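Local coordinates for putative uncharacterized protein (Desulfitobacterium hafniense, PDB 4JGI) that binds methylcobalamin in a Rossmann-like domain and probably carries methyl groups as the corrinoid protein of an O-demethylase system, at residues G50-D54 with S196-A200; L146-L150 with G179-N183. All blocks are in the same frame, centred on the assembly; numbering follows the deposited sequence.

Interaction 1 (G50-D54 with S196-A200); sequences GERFD and STNAA
Asn198 reaches across to the last turn of helix 32-54 and turns the two ends of its amide to different work. Its first torsion (chi1 66°) brings the amide beside the start of its own helix, and the second, also 66°, turns OD1 to the helix N atoms and ND2 to Asp54 and Gly50. ND2 gives a short bond of 2.7 Å to Asp54 OD1; the oxygen lies in the amide plane, but the donor comes from above the carboxylate, 51° out of its plane. A weak bond runs from the same ND2 to Gly50 O. OD1 of Asn198 caps helix 199-209, accepting weakly from Ala200 N and also from Asp201 N. Thr197 OG1 donates to the syn lone pair of Asp54 OD2 at 3.0 Å. The Phe53 ring and the amide slide past each other in opposite directions, with CD2 3.8 Å from Asn198 CB. Cut back to an alanine here, the side chain would probably leave helix 199-209 without its cap and Asp54 OD1 without its amide donor. One turn back along helix 32-54, Ala200 CB rests on Gly50 CA. Ala199 N bonds O8R of the methylcobalamin. Phe53 also packs on helix 60-77, while Ala199 and Ala200 touch helix 104-115, so the contact joins the helical domain to the Rossmann-like one.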
loop_
_atom_site.group_PDB
_atom_site.type_symbol
_atom_site.label_atom_id
_atom_site.label_comp_id
_atom_site.label_asym_id
_atom_site.label_seq_id
_atom_site.Cartn_x
_atom_site.Cartn_y
_atom_site.Cartn_z
ATOM N N GLY A 50 6.439 7.357 -6.282
ATOM C CA GLY A 50 7.360 7.060 -5.223
ATOM C C GLY A 50 8.810 7.344 -5.528
ATOM O O GLY A 50 9.515 7.854 -4.662
ATOM N N GLU A 51 9.222 7.043 -6.755
ATOM C CA GLU A 51 10.604 7.314 -7.158
ATOM C C GLU A 51 10.898 8.847 -7.089
ATOM O O GLU A 51 11.928 9.300 -6.630
ATOM C CB GLU A 51 10.821 6.822 -8.596
ATOM C CG GLU A 51 10.899 5.303 -8.664
ATOM C CD GLU A 51 10.811 4.700 -10.067
ATOM O OE1 GLU A 51 10.798 5.431 -11.093
ATOM O OE2 GLU A 51 10.766 3.458 -10.145
ATOM N N ARG A 52 9.921 9.641 -7.514
ATOM C CA ARG A 52 9.990 11.099 -7.492
ATOM C C ARG A 52 9.952 11.751 -6.116
ATOM O O ARG A 52 10.529 12.821 -5.877
ATOM C CB ARG A 52 8.967 11.690 -8.473
ATOM C CG ARG A 52 9.179 11.245 -9.903
ATOM C CD ARG A 52 8.123 11.688 -10.840
ATOM N NE ARG A 52 8.183 13.111 -11.146
ATOM C CZ ARG A 52 7.399 13.650 -12.113
ATOM N NH1 ARG A 52 6.553 12.874 -12.810
ATOM N NH2 ARG A 52 7.443 14.936 -12.388
ATOM N N PHE A 53 9.299 11.090 -5.176
ATOM C CA PHE A 53 9.399 11.448 -3.786
ATOM C C PHE A 53 10.814 11.116 -3.238
ATOM O O PHE A 53 11.375 11.945 -2.519
ATOM C CB PHE A 53 8.315 10.703 -3.008
ATOM C CG PHE A 53 8.378 10.937 -1.534
ATOM C CD1 PHE A 53 7.811 12.058 -1.000
ATOM C CD2 PHE A 53 9.083 10.083 -0.683
ATOM C CE1 PHE A 53 7.891 12.330 0.362
ATOM C CE2 PHE A 53 9.170 10.314 0.662
ATOM C CZ PHE A 53 8.593 11.444 1.187
ATOM N N ASP A 54 11.300 9.944 -3.551
ATOM C CA ASP A 54 12.580 9.495 -3.004
ATOM C C ASP A 54 13.723 10.357 -3.514
ATOM O O ASP A 54 14.660 10.559 -2.794
ATOM C CB ASP A 54 12.887 8.019 -3.298
ATOM C CG ASP A 54 12.121 7.069 -2.345
ATOM O OD1 ASP A 54 11.543 7.524 -1.289
ATOM O OD2 ASP A 54 12.085 5.873 -2.674
ATOM N N SER A 196 9.385 -0.408 3.790
ATOM C CA SER A 196 9.116 0.565 2.687
ATOM C C SER A 196 9.966 1.794 2.788
ATOM O O SER A 196 10.083 2.332 3.876
ATOM C CB SER A 196 7.615 0.962 2.620
ATOM O OG SER A 196 7.126 1.071 3.911
ATOM N N THR A 197 10.328 2.390 1.652
ATOM C CA THR A 197 10.944 3.763 1.718
ATOM C C THR A 197 9.873 4.904 1.830
ATOM O O THR A 197 10.038 5.974 2.424
ATOM C CB THR A 197 11.838 4.005 0.496
ATOM O OG1 THR A 197 11.065 3.860 -0.703
ATOM C CG2 THR A 197 13.014 2.978 0.499
ATOM N N ASN A 198 8.738 4.608 1.277
ATOM C CA ASN A 198 7.670 5.496 1.201
ATOM C C ASN A 198 6.472 4.642 0.842
ATOM O O ASN A 198 6.620 3.473 0.456
ATOM C CB ASN A 198 7.852 6.661 0.258
ATOM C CG ASN A 198 7.930 6.238 -1.165
ATOM O OD1 ASN A 198 6.959 5.743 -1.704
ATOM N ND2 ASN A 198 9.118 6.427 -1.807
ATOM N N ALA A 199 5.300 5.173 1.001
ATOM C CA ALA A 199 4.113 4.413 0.877
ATOM C C ALA A 199 3.905 3.837 -0.517
ATOM O O ALA A 199 3.365 2.731 -0.673
ATOM C CB ALA A 199 2.907 5.239 1.256
ATOM N N ALA A 200 4.328 4.578 -1.524
ATOM C CA ALA A 200 4.185 4.064 -2.894
ATOM C C ALA A 200 5.153 2.873 -3.152
ATOM O O ALA A 200 4.748 1.888 -3.791
ATOM C CB ALA A 200 4.413 5.210 -3.861
#

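Interaction 2 (L146-L150 with G179-N183); sequences LSGVL and GVPVN
With CG2 anti to its backbone N and CG1 in the remaining position between N and the carbonyl carbon (chi1 45°), Val149 sets CG2 against Val180, 4.0 Å from Val180 CB. The two valines lie side by side, pointing the same way. Pro181 comes in at about a right angle to Val149: its CD is 3.9 Å from Val149 CB, and its CG lies 3.5 Å from Val149 O, so the ring packs on the backbone of Val149 as well as on its side chain. Just before this apolar patch the main chains themselves meet. Gly179 CA points a hydrogen at Gly148 O over 3.4 Å, nearly straight at 162°, and Pro181 CD stands 3.6 Å from the same oxygen. Gly179 has to be glycine: a CB would run into Gly148 O, and its backbone angles would jam one against the preceding carbonyl as well. From here the chain folds into a type I turn, Gly179 to Val182, closed by Val182 N bonding to Gly179 O at 3.2 Å. Both loops leave the C-terminal ends of neighbouring parallel strands, 143-147 and 174-178, and both take part in the cobalamin pocket. Ser147 OG bonds N3B of the cofactor, Gly179 N makes a weak bond to its O7R, and Val149 touches His102, the axial ligand of cobalt. Asp100 OD2 accepts from the backbone N atoms of Val149 and Leu150. Across the two segments, then, the joining forces are van der Waals packing and a CH···O contact: the loops are held together by shape and by the strands they leave, while the Ser147 hydroxyl and Gly179 N are given to the ligand.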
loop_
_atom_site.group_PDB
_atom_site.type_symbol
_atom_site.label_atom_id
_atom_site.label_comp_id
_atom_site.label_asym_id
_atom_site.label_seq_id
_atom_site.Cartn_x
_atom_site.Cartn_y
_atom_site.Cartn_z
ATOM N N LEU A 146 2.814 -3.151 9.411
ATOM C CA LEU A 146 3.026 -2.607 10.715
ATOM C C LEU A 146 3.749 -1.250 10.604
ATOM O O LEU A 146 4.780 -1.141 9.927
ATOM C CB LEU A 146 3.871 -3.493 11.611
ATOM C CG LEU A 146 3.364 -4.929 11.764
ATOM C CD1 LEU A 146 4.367 -5.795 12.527
ATOM C CD2 LEU A 146 2.020 -5.016 12.353
ATOM N N SER A 147 3.186 -0.247 11.270
ATOM C CA SER A 147 3.736 1.123 11.360
ATOM C C SER A 147 4.226 1.447 12.767
ATOM O O SER A 147 3.564 1.119 13.713
ATOM C CB SER A 147 2.647 2.145 10.882
ATOM O OG SER A 147 3.179 3.475 10.699
ATOM N N GLY A 148 5.318 2.167 12.820
ATOM C CA GLY A 148 5.779 2.686 14.076
ATOM C C GLY A 148 6.979 3.556 13.915
ATOM O O GLY A 148 7.720 3.463 12.925
ATOM N N VAL A 149 7.240 4.335 14.987
ATOM C CA VAL A 149 8.431 5.169 15.029
ATOM C C VAL A 149 9.185 5.075 16.353
ATOM O O VAL A 149 10.430 4.943 16.344
ATOM C CB VAL A 149 8.157 6.663 14.677
ATOM C CG1 VAL A 149 6.939 7.113 15.390
ATOM C CG2 VAL A 149 9.351 7.549 15.108
ATOM N N LEU A 150 8.513 5.118 17.453
ATOM C CA LEU A 150 9.227 5.074 18.741
ATOM C C LEU A 150 9.950 3.727 18.892
ATOM O O LEU A 150 9.525 2.702 18.362
ATOM C CB LEU A 150 8.242 5.200 19.860
ATOM C CG LEU A 150 7.390 6.492 19.903
ATOM C CD1 LEU A 150 6.665 6.621 21.231
ATOM C CD2 LEU A 150 8.217 7.700 19.578
ATOM N N GLY A 179 7.409 3.378 8.626
ATOM C CA GLY A 179 7.460 4.395 9.689
ATOM C C GLY A 179 8.744 5.205 9.578
ATOM O O GLY A 179 9.699 4.860 8.875
ATOM N N VAL A 180 8.768 6.326 10.298
ATOM C CA VAL A 180 9.907 7.238 10.215
ATOM C C VAL A 180 11.324 6.635 10.206
ATOM O O VAL A 180 12.090 6.913 9.331
ATOM C CB VAL A 180 9.780 8.366 11.246
ATOM C CG1 VAL A 180 11.082 9.136 11.319
ATOM C CG2 VAL A 180 8.613 9.298 10.869
ATOM N N PRO A 181 11.615 5.658 11.094
ATOM C CA PRO A 181 12.995 5.179 11.267
ATOM C C PRO A 181 13.296 3.843 10.603
ATOM O O PRO A 181 14.383 3.291 10.817
ATOM C CB PRO A 181 13.070 5.023 12.768
ATOM C CG PRO A 181 11.713 4.516 13.113
ATOM C CD PRO A 181 10.764 5.178 12.180
ATOM N N VAL A 182 12.375 3.303 9.796
ATOM C CA VAL A 182 12.565 1.923 9.362
ATOM C C VAL A 182 13.652 1.883 8.266
ATOM O O VAL A 182 13.806 2.785 7.449
ATOM C CB VAL A 182 11.263 1.222 8.869
ATOM C CG1 VAL A 182 10.264 1.176 10.050
ATOM C CG2 VAL A 182 10.775 1.869 7.574
ATOM N N ASN A 183 14.405 0.815 8.251
ATOM C CA ASN A 183 15.455 0.572 7.262
ATOM C C ASN A 183 15.794 -0.876 7.377
ATOM O O ASN A 183 15.095 -1.614 8.144
ATOM C CB ASN A 183 16.657 1.436 7.572
ATOM C CG ASN A 183 17.236 1.214 8.995
ATOM O OD1 ASN A 183 17.174 0.127 9.575
ATOM N ND2 ASN A 183 17.811 2.283 9.556
#

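The two contacts have centres 14 Å apart and line the same cobalamin pocket from different parts of the fold. Interaction 2 is nested within the loop that interaction 1 closes: the chain runs from helix 32-54 through helix 60-77 into the parallel sheet, passes strands 143-147 and 174-178 with their loops, and returns through strand 194-195 to helix 199-209. They meet where Val182 CG2 packs on Ser196 O, 3.8 Å away. Interaction 2 stays within the Rossmann-like domain, joining loops at the ends of adjacent strands, whereas interaction 1 ties that domain to the N-terminal helices. Ser147 and Ala199 bond the cofactor, and Gly179 does so weakly, so domain docking and cofactor binding are closely linked in space.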